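Local coordinates for iron-sulfur cluster assembly scaffold protein NifU (Fervidobacterium islandicum, PDB 6A6F) that probably acts as a zinc-bound scaffold or sulfur-acceptor protein of the SUF system, helping to assemble iron-sulfur clusters, at residues N93-K98 / K122-P127; M4-F9 / P118-C123; K17-K22 / S68-I73. All blocks are in the same frame, centred on the assembly; numbering follows the deposited sequence.

Overall arrangement
From the N terminus, residues 4-9 come first and are joined more than a hundred residues later by 118-123, closing interaction 2. Inside that long loop, interaction 3 is nested: the loop 17-22 meets 68-73 on helix 63-76, and all three strands of the antiparallel sheet fall within the loop it closes. Interaction 1 opens after interaction 3 has closed, at the end of helix 81-95, and ends on 122-127, overlapping the last segment of interaction 2 at Lys122 and Cys123. Helix 118-135 therefore carries both closing segments, with the zinc ligand Cys123 in common. It also meets interaction 3 directly, through Phe124 O and Ser68 OG. Interactions 2 and 3 both reach the second subunit.

Interaction 1 (N93-K98 / K122-P127); sequences NMMLGK and KCFLLP. With ZN (zinc ion), chain G.
Phe124, whose ring receives Met95, has its carbonyl oxygen held by the hydroxyl of Ser68 on helix 63-76, so the residue is fixed at its backbone as well as by its side chain. No hydrogen bond crosses the contact, which is made by thioethers, a ring and a leucine. The ring stands out from helix 118-135 with CG anti to the backbone N (chi1 174°), and Met95 comes at it from the last turn of helix 81-95. Met95 CG packs tightly, 3.3 Å from Phe124 CD2. The thioether then bends at chi2 (-60°) and again at chi3, which brings CE over one ring face, while SD sits obliquely, 4.6 Å from the Phe124 ring centroid. Leu125 adds a looser touch, its CG 4.2 Å from Met95 CG. Met94 CE reaches Phe124 CZ at 4.0 Å, its chain running at about a right angle to the Phe124 side chain. An alanine in place of Met95 would remove the thioether and would probably leave a gap beside Phe124 and Leu125, with the ring less restrained on that face. Phe111 and Trp128 also meet the ring. The arrangement is a Met-aromatic contact in a buried helix-helix interface of the NifU-like fold, Phe124 following directly on the zinc ligand Cys123.

Interaction 2 (M4-F9 / P118-C123); sequences MIYSEF and PMRVKC. With ZN (zinc ion), chain G.
The Tyr6 ring and the Arg120 guanidinium are turned 62° apart and meet through the phenol oxygen, not by stacking. Over one face of the ring lies Ile5 CG2, 3.7 Å above the Tyr6 plane and over its centre. The guanidinium is used at its edges: Tyr6 OH and Cys123 SG both lie in its plane. Arg120 grips the phenol end-on, with two nitrogens on one oxygen. The bond from Arg120 NH2 to Tyr6 OH is short and nearly straight (2.8 Å, 162°), and the one from Arg120 NH1 to Tyr6 OH is longer, 3.3 Å, and more bent.

On another edge, Arg120 NE points at Cys123 SG, 3.5 Å away and close to linear (165°). The side chain gets there by folding at chi2 and chi3, which turns NE back toward its own helix, where Cys123 lies three residues on. Bonds at two edges probably fix the rotation of the guanidinium. Its aliphatic stem is also used, since Ile5 CD1 rests 3.8 Å from Arg120 CG. On the N-terminal side, Tyr6 is the centre of an inverse gamma turn just before helix 8-14, which Ser7 caps through the amide of Ile10.

Cys123 SG binds the zinc ion at 2.3 Å, together with Cys37, Asp39 and Cys62. Arg120 is therefore a second-shell residue, well placed to help orient the metal-bound sulfur, and itself held by Tyr6. The phenol oxygen is also hydrogen-bonded with Lys15 NZ of the second subunit, and Met11 of that subunit packs on Tyr6. Two basic side chains on one phenol oxygen would probably stabilise negative charge there, and a continuous path of hydrogen bonds runs from Lys15 of the second subunit through Tyr6 and Arg120 to the zinc-bound sulfur.

Interaction 3 (K17-K22 / S68-I73); sequences KKFHGK and STNVMI. With NI (nickel (II) ion), chain J.
A type I beta turn, Lys17 to His20, presents Phe19 to helix 63-76, where a CH-pi contact with Ile73 is the main packing. The two side chains run alongside one another, pointing opposite ways. Ile73 CG2, anti to its own backbone N, lies over one ring face, 3.6 Å from the Phe19 ring centroid and 18° off the normal. It sits toward the rim, and its nearest ring atom is Phe19 CG at 3.4 Å. The opposite face is covered by the turn itself: Lys18 CG stands 3.6 Å above the centre of the Phe19 ring, so the ring is sandwiched between its own neighbour and the helix.

Asn70 meets the ring at its edge, its amide turned 43° from the ring plane, with OD1 3.6 Å from Phe19 CD2. The other end of that amide is occupied as well, since ND2 is hydrogen-bonded to the carbonyl of Tyr13. Beyond Phe19 the turn leads to His20, whose NE2 binds a nickel ion that His60 of the second subunit also binds. One water bridges turn and helix: it accepts from Phe19 N at 2.9 Å and donates to Asn70 OD1 at 2.7 Å.

Interaction 1 (N93-K98 / K122-P127)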
ATOM      1  N   ASN A  93       5.918  14.456  19.351  1.00 29.91           N
ATOM      2  CA  ASN A  93       7.070  15.334  19.655  1.00 31.83           C
ATOM      3  C   ASN A  93       8.241  15.150  18.703  1.00 31.97           C
ATOM      4  O   ASN A  93       8.858  16.125  18.273  1.00 33.98           O
ATOM      5  CB  ASN A  93       7.562  15.171  21.104  1.00 32.09           C
ATOM      6  CG  ASN A  93       6.618  15.810  22.115  1.00 36.75           C
ATOM      7  OD1 ASN A  93       5.637  16.454  21.742  1.00 36.50           O
ATOM      8  ND2 ASN A  93       6.892  15.606  23.393  1.00 37.03           N
ATOM      9  N   MET A  94       8.565  13.906  18.390  1.00 31.55           N
ATOM     10  CA  MET A  94       9.632  13.609  17.429  1.00 31.67           C
ATOM     11  C   MET A  94       9.370  14.327  16.110  1.00 35.71           C
ATOM     12  O   MET A  94      10.265  14.993  15.549  1.00 38.91           O
ATOM     13  CB  MET A  94       9.741  12.083  17.194  1.00 32.87           C
ATOM     14  CG  MET A  94      10.976  11.628  16.424  1.00 31.25           C
ATOM     15  SD  MET A  94      11.170   9.855  16.193  1.00 30.95           S
ATOM     16  CE  MET A  94       9.577   9.450  15.456  1.00 30.92           C
ATOM     17  N   MET A  95       8.136  14.210  15.618  1.00 33.62           N
ATOM     18  CA  MET A  95       7.780  14.736  14.320  1.00 34.00           C
ATOM     19  C   MET A  95       7.865  16.240  14.291  1.00 37.32           C
ATOM     20  O   MET A  95       8.315  16.804  13.323  1.00 41.14           O
ATOM     21  CB  MET A  95       6.366  14.312  13.931  1.00 34.05           C
ATOM     22  CG  MET A  95       6.292  12.892  13.399  1.00 30.79           C
ATOM     23  SD  MET A  95       7.321  12.711  11.935  1.00 31.90           S
ATOM     24  CE  MET A  95       8.636  11.688  12.520  1.00 30.03           C
ATOM     25  N   LEU A  96       7.407  16.880  15.349  1.00 41.71           N
ATOM     26  CA  LEU A  96       7.576  18.304  15.484  1.00 48.52           C
ATOM     27  C   LEU A  96       9.054  18.400  15.834  1.00 51.47           C
ATOM     28  O   LEU A  96       9.744  17.395  15.902  1.00 62.21           O
ATOM     29  CB  LEU A  96       6.649  18.843  16.582  1.00 46.71           C
ATOM     30  CG  LEU A  96       5.169  18.440  16.470  1.00 46.99           C
ATOM     31  CD1 LEU A  96       4.413  18.736  17.755  1.00 50.37           C
ATOM     32  CD2 LEU A  96       4.465  19.083  15.285  1.00 47.55           C
ATOM     33  N   GLY A  97       9.589  19.568  16.053  1.00 54.48           N
ATOM     34  CA  GLY A  97      11.018  19.604  16.372  1.00 54.88           C
ATOM     35  C   GLY A  97      11.346  19.309  17.817  1.00 52.20           C
ATOM     36  O   GLY A  97      12.497  19.450  18.226  1.00 55.66           O
ATOM     37  N   LYS A  98      10.357  18.882  18.598  1.00 49.18           N
ATOM     38  CA  LYS A  98      10.461  18.956  20.052  1.00 48.13           C
ATOM     39  C   LYS A  98      11.218  17.795  20.664  1.00 47.75           C
ATOM     40  O   LYS A  98      11.700  16.916  19.963  1.00 48.99           O
ATOM     41  CB  LYS A  98       9.069  19.094  20.677  1.00 49.02           C
ATOM     42  CG  LYS A  98       8.274  20.242  20.081  1.00 52.12           C
ATOM     43  CD  LYS A  98       7.039  20.584  20.905  1.00 57.22           C
ATOM     44  CE  LYS A  98       6.093  19.399  20.996  1.00 59.57           C
ATOM     45  NZ  LYS A  98       4.763  19.706  21.592  1.00 59.38           N
ATOM     46  N   LYS A 122       2.097  13.593   8.197  1.00 26.41           N
ATOM     47  CA  LYS A 122       0.716  13.204   8.397  1.00 26.25           C
ATOM     48  C   LYS A 122       0.445  11.719   8.205  1.00 24.15           C
ATOM     49  O   LYS A 122      -0.453  11.203   8.836  1.00 22.52           O
ATOM     50  CB  LYS A 122      -0.192  13.974   7.441  1.00 30.43           C
ATOM     51  CG  LYS A 122      -0.497  15.373   7.950  1.00 35.64           C
ATOM     52  CD  LYS A 122       0.300  16.450   7.237  1.00 41.42           C
ATOM     53  CE  LYS A 122      -0.615  17.616   6.878  1.00 41.76           C
ATOM     54  NZ  LYS A 122      -1.685  17.028   6.044  1.00 42.95           N
ATOM     55  N   CYS A 123       1.188  11.086   7.296  1.00 22.69           N
ATOM     56  CA  CYS A 123       1.153   9.661   7.054  1.00 21.97           C
ATOM     57  C   CYS A 123       1.668   8.891   8.278  1.00 20.95           C
ATOM     58  O   CYS A 123       1.013   7.994   8.748  1.00 17.83           O
ATOM     59  CB  CYS A 123       1.961   9.299   5.791  1.00 22.65           C
ATOM     60  SG  CYS A 123       1.542  10.323   4.332  1.00 26.08           S
ATOM     61  N   PHE A 124       2.843   9.266   8.780  1.00 21.82           N
ATOM     62  CA  PHE A 124       3.346   8.730  10.007  1.00 20.04           C
ATOM     63  C   PHE A 124       2.386   8.868  11.193  1.00 21.19           C
ATOM     64  O   PHE A 124       2.202   7.914  11.980  1.00 23.52           O
ATOM     65  CB  PHE A 124       4.633   9.423  10.412  1.00 20.56           C
ATOM     66  CG  PHE A 124       5.121   8.994  11.741  1.00 20.80           C
ATOM     67  CD1 PHE A 124       5.587   7.708  11.937  1.00 21.78           C
ATOM     68  CD2 PHE A 124       5.079   9.847  12.815  1.00 23.07           C
ATOM     69  CE1 PHE A 124       6.053   7.293  13.191  1.00 21.40           C
ATOM     70  CE2 PHE A 124       5.512   9.440  14.072  1.00 22.89           C
ATOM     71  CZ  PHE A 124       6.001   8.157  14.262  1.00 21.88           C
ATOM     72  N   LEU A 125       1.808  10.051  11.344  1.00 20.18           N
ATOM     73  CA  LEU A 125       0.969  10.343  12.481  1.00 20.82           C
ATOM     74  C   LEU A 125      -0.441   9.803  12.418  1.00 18.75           C
ATOM     75  O   LEU A 125      -1.089   9.763  13.455  1.00 18.38           O
ATOM     76  CB  LEU A 125       0.907  11.844  12.769  1.00 22.31           C
ATOM     77  CG  LEU A 125       2.163  12.421  13.419  1.00 25.55           C
ATOM     78  CD1 LEU A 125       1.975  13.920  13.565  1.00 27.76           C
ATOM     79  CD2 LEU A 125       2.463  11.780  14.768  1.00 25.27           C
ATOM     80  N   LEU A 126      -0.922   9.406  11.236  1.00 17.78           N
ATOM     81  CA  LEU A 126      -2.289   8.965  11.094  1.00 19.22           C
ATOM     82  C   LEU A 126      -2.695   7.865  12.125  1.00 18.50           C
ATOM     83  O   LEU A 126      -3.655   8.049  12.866  1.00 19.40           O
ATOM     84  CB  LEU A 126      -2.568   8.485   9.659  1.00 20.66           C
ATOM     85  CG  LEU A 126      -3.967   7.877   9.457  1.00 19.83           C
ATOM     86  CD1 LEU A 126      -5.015   8.925   9.776  1.00 21.83           C
ATOM     87  CD2 LEU A 126      -4.144   7.346   8.059  1.00 20.73           C
ATOM     88  N   PRO A 127      -1.957   6.722  12.181  1.00 17.91           N
ATOM     89  CA  PRO A 127      -2.347   5.731  13.205  1.00 17.86           C
ATOM     90  C   PRO A 127      -2.280   6.260  14.611  1.00 17.72           C
ATOM     91  O   PRO A 127      -3.093   5.853  15.422  1.00 18.99           O
ATOM     92  CB  PRO A 127      -1.337   4.608  13.038  1.00 17.50           C
ATOM     93  CG  PRO A 127      -0.235   5.244  12.254  1.00 17.69           C
ATOM     94  CD  PRO A 127      -0.854   6.241  11.367  1.00 16.33           C
TER
HETATM   95 ZN    ZN G 205       0.441   8.674   3.096  1.00 25.34          ZN

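Interaction 2 (M4-F9 / P118-C123)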
ATOM      1  N   MET A   4      14.203   8.217  -1.235  1.00 26.89           N
ATOM      2  CA  MET A   4      15.147   8.121  -0.101  1.00 26.84           C
ATOM      3  C   MET A   4      14.410   7.907   1.232  1.00 25.39           C
ATOM      4  O   MET A   4      14.885   7.202   2.061  1.00 23.01           O
ATOM      5  CB  MET A   4      16.028   9.374   0.064  1.00 28.90           C
ATOM      6  CG  MET A   4      17.090   9.585  -1.021  1.00 33.16           C
ATOM      7  SD  MET A   4      16.416  10.470  -2.407  1.00 36.87           S
ATOM      8  CE  MET A   4      16.098  12.028  -1.590  1.00 40.31           C
ATOM      9  N   ILE A   5      13.256   8.526   1.411  1.00 24.25           N
ATOM     10  CA  ILE A   5      12.449   8.364   2.623  1.00 25.71           C
ATOM     11  C   ILE A   5      12.073   6.912   2.889  1.00 25.64           C
ATOM     12  O   ILE A   5      11.874   6.521   4.035  1.00 28.28           O
ATOM     13  CB  ILE A   5      11.197   9.275   2.570  1.00 25.00           C
ATOM     14  CG1 ILE A   5      10.502   9.355   3.911  1.00 23.55           C
ATOM     15  CG2 ILE A   5      10.220   8.793   1.501  1.00 25.41           C
ATOM     16  CD1 ILE A   5       9.359  10.371   3.934  1.00 24.34           C
ATOM     17  N   TYR A   6      11.998   6.099   1.844  1.00 25.82           N
ATOM     18  CA  TYR A   6      11.583   4.704   1.979  1.00 24.36           C
ATOM     19  C   TYR A   6      12.706   3.757   2.369  1.00 26.80           C
ATOM     20  O   TYR A   6      13.244   3.090   1.511  1.00 27.80           O
ATOM     21  CB  TYR A   6      10.928   4.217   0.669  1.00 23.56           C
ATOM     22  CG  TYR A   6       9.656   4.997   0.331  1.00 23.33           C
ATOM     23  CD1 TYR A   6       8.518   4.894   1.123  1.00 22.20           C
ATOM     24  CD2 TYR A   6       9.619   5.858  -0.747  1.00 23.64           C
ATOM     25  CE1 TYR A   6       7.371   5.609   0.825  1.00 24.36           C
ATOM     26  CE2 TYR A   6       8.474   6.573  -1.076  1.00 25.76           C
ATOM     27  CZ  TYR A   6       7.351   6.446  -0.300  1.00 24.92           C
ATOM     28  OH  TYR A   6       6.243   7.178  -0.610  1.00 32.72           O
ATOM     29  N   SER A   7      12.972   3.587   3.667  1.00 24.86           N
ATOM     30  CA  SER A   7      14.074   2.731   4.133  1.00 23.35           C
ATOM     31  C   SER A   7      13.660   1.309   4.126  1.00 23.91           C
ATOM     32  O   SER A   7      12.474   1.006   3.979  1.00 26.16           O
ATOM     33  CB  SER A   7      14.402   3.089   5.575  1.00 24.63           C
ATOM     34  OG  SER A   7      13.291   2.803   6.414  1.00 22.31           O
ATOM     35  N   GLU A   8      14.599   0.419   4.352  1.00 20.38           N
ATOM     36  CA  GLU A   8      14.284  -0.995   4.393  1.00 23.73           C
ATOM     37  C   GLU A   8      13.318  -1.290   5.543  1.00 23.20           C
ATOM     38  O   GLU A   8      12.419  -2.125   5.418  1.00 22.52           O
ATOM     39  CB  GLU A   8      15.594  -1.782   4.494  1.00 27.92           C
ATOM     40  CG  GLU A   8      15.528  -3.274   4.719  1.00 31.75           C
ATOM     41  CD  GLU A   8      16.931  -3.915   4.754  1.00 37.77           C
ATOM     42  OE1 GLU A   8      17.966  -3.201   4.716  1.00 41.90           O
ATOM     43  OE2 GLU A   8      17.001  -5.148   4.815  1.00 39.94           O
ATOM     44  N   PHE A   9      13.516  -0.593   6.660  1.00 22.86           N
ATOM     45  CA  PHE A   9      12.683  -0.752   7.842  1.00 22.99           C
ATOM     46  C   PHE A   9      11.226  -0.448   7.496  1.00 20.62           C
ATOM     47  O   PHE A   9      10.369  -1.253   7.719  1.00 20.76           O
ATOM     48  CB  PHE A   9      13.180   0.173   8.967  1.00 22.29           C
ATOM     49  CG  PHE A   9      12.314   0.156  10.172  1.00 23.78           C
ATOM     50  CD1 PHE A   9      12.530  -0.759  11.171  1.00 23.22           C
ATOM     51  CD2 PHE A   9      11.284   1.079  10.321  1.00 24.61           C
ATOM     52  CE1 PHE A   9      11.739  -0.782  12.302  1.00 24.44           C
ATOM     53  CE2 PHE A   9      10.488   1.058  11.452  1.00 25.73           C
ATOM     54  CZ  PHE A   9      10.725   0.123  12.451  1.00 24.42           C
ATOM     55  N   PRO A 118       7.273  17.412   5.619  1.00 33.13           N
ATOM     56  CA  PRO A 118       6.022  17.847   6.196  1.00 36.63           C
ATOM     57  C   PRO A 118       4.757  17.173   5.653  1.00 36.20           C
ATOM     58  O   PRO A 118       3.833  16.955   6.408  1.00 39.92           O
ATOM     59  CB  PRO A 118       5.997  19.360   5.889  1.00 39.46           C
ATOM     60  CG  PRO A 118       7.043  19.571   4.844  1.00 38.69           C
ATOM     61  CD  PRO A 118       8.081  18.561   5.167  1.00 36.92           C
ATOM     62  N   MET A 119       4.677  16.855   4.376  1.00 37.92           N
ATOM     63  CA  MET A 119       3.470  16.157   3.922  1.00 43.90           C
ATOM     64  C   MET A 119       3.382  14.715   4.470  1.00 39.85           C
ATOM     65  O   MET A 119       2.297  14.287   4.916  1.00 39.05           O
ATOM     66  CB  MET A 119       3.312  16.207   2.398  1.00 50.75           C
ATOM     67  CG  MET A 119       2.412  17.359   1.945  1.00 59.12           C
ATOM     68  SD  MET A 119       2.109  17.316   0.165  1.00 81.13           S
ATOM     69  CE  MET A 119       3.698  17.839  -0.507  1.00 71.62           C
ATOM     70  N   ARG A 120       4.527  14.023   4.522  1.00 32.30           N
ATOM     71  CA  ARG A 120       4.580  12.641   5.013  1.00 27.51           C
ATOM     72  C   ARG A 120       4.479  12.508   6.539  1.00 24.21           C
ATOM     73  O   ARG A 120       4.191  11.439   7.054  1.00 22.87           O
ATOM     74  CB  ARG A 120       5.822  11.924   4.483  1.00 26.04           C
ATOM     75  CG  ARG A 120       6.060  12.095   2.998  1.00 26.31           C
ATOM     76  CD  ARG A 120       4.790  11.857   2.159  1.00 27.38           C
ATOM     77  NE  ARG A 120       4.311  10.487   2.252  1.00 24.87           N
ATOM     78  CZ  ARG A 120       4.749   9.480   1.523  1.00 26.18           C
ATOM     79  NH1 ARG A 120       4.245   8.281   1.721  1.00 26.70           N
ATOM     80  NH2 ARG A 120       5.730   9.646   0.635  1.00 28.24           N
ATOM     81  N   VAL A 121       4.696  13.584   7.257  1.00 24.88           N
ATOM     82  CA  VAL A 121       4.472  13.605   8.671  1.00 26.33           C
ATOM     83  C   VAL A 121       3.047  13.212   9.024  1.00 25.83           C
ATOM     84  O   VAL A 121       2.808  12.563  10.028  1.00 27.67           O
ATOM     85  CB  VAL A 121       4.789  15.000   9.255  1.00 27.79           C
ATOM     86  CG1 VAL A 121       4.262  15.139  10.678  1.00 28.57           C
ATOM     87  CG2 VAL A 121       6.285  15.218   9.259  1.00 29.04           C
ATOM     88  N   LYS A 122       2.097  13.593   8.197  1.00 26.41           N
ATOM     89  CA  LYS A 122       0.716  13.204   8.397  1.00 26.25           C
ATOM     90  C   LYS A 122       0.445  11.719   8.205  1.00 24.15           C
ATOM     91  O   LYS A 122      -0.453  11.203   8.836  1.00 22.52           O
ATOM     92  CB  LYS A 122      -0.192  13.974   7.441  1.00 30.43           C
ATOM     93  CG  LYS A 122      -0.497  15.373   7.950  1.00 35.64           C
ATOM     94  CD  LYS A 122       0.300  16.450   7.237  1.00 41.42           C
ATOM     95  CE  LYS A 122      -0.615  17.616   6.878  1.00 41.76           C
ATOM     96  NZ  LYS A 122      -1.685  17.028   6.044  1.00 42.95           N
ATOM     97  N   CYS A 123       1.188  11.086   7.296  1.00 22.69           N
ATOM     98  CA  CYS A 123       1.153   9.661   7.054  1.00 21.97           C
ATOM     99  C   CYS A 123       1.668   8.891   8.278  1.00 20.95           C
ATOM    100  O   CYS A 123       1.013   7.994   8.748  1.00 17.83           O
ATOM    101  CB  CYS A 123       1.961   9.299   5.791  1.00 22.65           C
ATOM    102  SG  CYS A 123       1.542  10.323   4.332  1.00 26.08           S
TER
HETATM  103 ZN    ZN G 205       0.441   8.674   3.096  1.00 25.34          ZN

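Interaction 3 (K17-K22 / S68-I73)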
ATOM      1  N   LYS A  17       1.640  -8.450   7.613  1.00 21.96           N
ATOM      2  CA  LYS A  17       0.283  -8.942   7.563  1.00 25.21           C
ATOM      3  C   LYS A  17      -0.352  -9.331   8.886  1.00 22.10           C
ATOM      4  O   LYS A  17      -1.557  -9.387   8.978  1.00 19.56           O
ATOM      5  CB  LYS A  17       0.236 -10.222   6.701  1.00 32.94           C
ATOM      6  CG  LYS A  17       0.588 -10.050   5.228  1.00 36.35           C
ATOM      7  CD  LYS A  17      -0.176  -8.902   4.606  1.00 39.65           C
ATOM      8  CE  LYS A  17       0.061  -8.873   3.098  1.00 44.74           C
ATOM      9  NZ  LYS A  17      -0.677  -7.738   2.474  1.00 50.26           N
ATOM     10  N   LYS A  18       0.438  -9.631   9.892  1.00 20.86           N
ATOM     11  CA  LYS A  18      -0.118 -10.234  11.120  1.00 22.99           C
ATOM     12  C   LYS A  18      -1.111  -9.347  11.896  1.00 19.45           C
ATOM     13  O   LYS A  18      -1.923  -9.878  12.600  1.00 19.74           O
ATOM     14  CB  LYS A  18       0.995 -10.672  12.026  1.00 27.03           C
ATOM     15  CG  LYS A  18       1.805  -9.521  12.510  1.00 30.48           C
ATOM     16  CD  LYS A  18       3.248  -9.965  12.694  1.00 37.69           C
ATOM     17  CE  LYS A  18       3.339 -11.074  13.691  1.00 40.64           C
ATOM     18  NZ  LYS A  18       4.768 -11.378  13.884  1.00 49.72           N
ATOM     19  N   PHE A  19      -1.093  -8.013  11.695  1.00 16.16           N
ATOM     20  CA  PHE A  19      -2.054  -7.116  12.362  1.00 15.42           C
ATOM     21  C   PHE A  19      -3.168  -6.598  11.490  1.00 15.61           C
ATOM     22  O   PHE A  19      -3.966  -5.785  11.941  1.00 15.37           O
ATOM     23  CB  PHE A  19      -1.357  -5.927  13.081  1.00 15.45           C
ATOM     24  CG  PHE A  19      -0.222  -6.325  13.915  1.00 15.78           C
ATOM     25  CD1 PHE A  19      -0.356  -7.323  14.835  1.00 17.94           C
ATOM     26  CD2 PHE A  19       1.019  -5.773  13.703  1.00 18.08           C
ATOM     27  CE1 PHE A  19       0.731  -7.742  15.573  1.00 17.35           C
ATOM     28  CE2 PHE A  19       2.114  -6.162  14.426  1.00 18.21           C
ATOM     29  CZ  PHE A  19       1.966  -7.172  15.351  1.00 19.39           C
ATOM     30  N   HIS A  20      -3.276  -7.073  10.249  1.00 16.75           N
ATOM     31  CA  HIS A  20      -4.236  -6.510   9.304  1.00 17.00           C
ATOM     32  C   HIS A  20      -5.506  -7.335   9.338  1.00 18.39           C
ATOM     33  O   HIS A  20      -5.445  -8.521   9.149  1.00 22.13           O
ATOM     34  CB  HIS A  20      -3.620  -6.548   7.886  1.00 18.26           C
ATOM     35  CG  HIS A  20      -4.471  -5.894   6.869  1.00 18.52           C
ATOM     36  ND1 HIS A  20      -4.836  -4.566   6.963  1.00 20.08           N
ATOM     37  CD2 HIS A  20      -5.018  -6.362   5.725  1.00 16.68           C
ATOM     38  CE1 HIS A  20      -5.633  -4.269   5.947  1.00 20.41           C
ATOM     39  NE2 HIS A  20      -5.715  -5.324   5.166  1.00 17.76           N
ATOM     40  N   GLY A  21      -6.648  -6.721   9.572  1.00 20.30           N
ATOM     41  CA  GLY A  21      -7.877  -7.479   9.774  1.00 21.86           C
ATOM     42  C   GLY A  21      -8.805  -6.779  10.762  1.00 20.91           C
ATOM     43  O   GLY A  21      -8.526  -5.695  11.272  1.00 21.37           O
ATOM     44  N   LYS A  22      -9.883  -7.450  11.077  1.00 20.78           N
ATOM     45  CA  LYS A  22     -10.858  -6.971  12.041  1.00 23.88           C
ATOM     46  C   LYS A  22     -10.818  -7.817  13.284  1.00 22.39           C
ATOM     47  O   LYS A  22     -10.370  -8.985  13.257  1.00 22.03           O
ATOM     48  CB  LYS A  22     -12.278  -7.071  11.458  1.00 27.26           C
ATOM     49  CG  LYS A  22     -12.458  -6.327  10.162  1.00 30.73           C
ATOM     50  CD  LYS A  22     -13.899  -6.453   9.691  1.00 37.14           C
ATOM     51  CE  LYS A  22     -14.261  -5.322   8.744  1.00 42.19           C
ATOM     52  NZ  LYS A  22     -15.336  -5.764   7.816  1.00 48.16           N
ATOM     53  N   SER A  68       4.046   2.696   9.793  1.00 16.74           N
ATOM     54  CA  SER A  68       3.785   3.339  11.079  1.00 17.62           C
ATOM     55  C   SER A  68       2.698   2.619  11.881  1.00 17.18           C
ATOM     56  O   SER A  68       2.902   2.353  13.040  1.00 16.53           O
ATOM     57  CB  SER A  68       3.420   4.793  10.924  1.00 17.71           C
ATOM     58  OG  SER A  68       3.313   5.436  12.205  1.00 18.75           O
ATOM     59  N   THR A  69       1.580   2.279  11.245  1.00 16.37           N
ATOM     60  CA  THR A  69       0.519   1.485  11.876  1.00 15.77           C
ATOM     61  C   THR A  69       1.003   0.157  12.475  1.00 15.61           C
ATOM     62  O   THR A  69       0.678  -0.173  13.620  1.00 15.17           O
ATOM     63  CB  THR A  69      -0.633   1.179  10.878  1.00 15.61           C
ATOM     64  OG1 THR A  69      -1.133   2.414  10.322  1.00 15.18           O
ATOM     65  CG2 THR A  69      -1.781   0.469  11.597  1.00 16.17           C
ATOM     66  N   ASN A  70       1.792  -0.586  11.717  1.00 14.37           N
ATOM     67  CA  ASN A  70       2.243  -1.831  12.159  1.00 15.52           C
ATOM     68  C   ASN A  70       3.260  -1.693  13.302  1.00 15.54           C
ATOM     69  O   ASN A  70       3.257  -2.512  14.204  1.00 15.24           O
ATOM     70  CB  ASN A  70       2.849  -2.623  10.992  1.00 16.20           C
ATOM     71  CG  ASN A  70       1.786  -3.276  10.129  1.00 17.42           C
ATOM     72  OD1 ASN A  70       0.918  -3.945  10.651  1.00 18.49           O
ATOM     73  ND2 ASN A  70       1.853  -3.086   8.806  1.00 15.95           N
ATOM     74  N   VAL A  71       4.164  -0.721  13.235  1.00 15.05           N
ATOM     75  CA  VAL A  71       5.163  -0.554  14.294  1.00 16.44           C
ATOM     76  C   VAL A  71       4.409  -0.117  15.561  1.00 16.20           C
ATOM     77  O   VAL A  71       4.692  -0.619  16.637  1.00 16.08           O
ATOM     78  CB  VAL A  71       6.287   0.392  13.909  1.00 17.09           C
ATOM     79  CG1 VAL A  71       7.172   0.685  15.079  1.00 18.33           C
ATOM     80  CG2 VAL A  71       7.114  -0.216  12.767  1.00 18.06           C
ATOM     81  N   MET A  72       3.420   0.737  15.406  1.00 14.63           N
ATOM     82  CA  MET A  72       2.607   1.166  16.546  1.00 15.16           C
ATOM     83  C   MET A  72       1.963  -0.035  17.251  1.00 15.69           C
ATOM     84  O   MET A  72       2.057  -0.159  18.507  1.00 14.66           O
ATOM     85  CB  MET A  72       1.536   2.150  16.136  1.00 15.05           C
ATOM     86  CG  MET A  72       0.666   2.653  17.248  1.00 14.99           C
ATOM     87  SD  MET A  72      -0.740   3.623  16.703  1.00 16.60           S
ATOM     88  CE  MET A  72      -1.914   2.375  16.149  1.00 18.06           C
ATOM     89  N   ILE A  73       1.297  -0.884  16.464  1.00 14.69           N
ATOM     90  CA  ILE A  73       0.568  -2.011  17.027  1.00 16.17           C
ATOM     91  C   ILE A  73       1.523  -2.911  17.757  1.00 16.15           C
ATOM     92  O   ILE A  73       1.273  -3.325  18.875  1.00 16.13           O
ATOM     93  CB  ILE A  73      -0.238  -2.784  15.931  1.00 15.43           C
ATOM     94  CG1 ILE A  73      -1.379  -1.865  15.495  1.00 16.62           C
ATOM     95  CG2 ILE A  73      -0.738  -4.145  16.455  1.00 14.90           C
ATOM     96  CD1 ILE A  73      -2.123  -2.348  14.268  1.00 16.92           C
TER
HETATM   97 NI    NI J 208      -6.731  -5.976   3.296  1.00 22.73          NI
HETATM   98  O   HOH W   1      -0.018  -6.235   9.648  1.00 18.20           O
HETATM   99  O   HOH W   2      -5.539  -7.311   2.938  1.00 22.66           O
HETATM  100  O   HOH W   3      -8.291  -7.236   4.387  1.00 27.44           O
HETATM  101  O   HOH W   4      -7.790  -4.717   3.578  1.00 14.81           O
HETATM  102  O   HOH W   5      -9.135  -5.857   2.727  1.00 41.18           O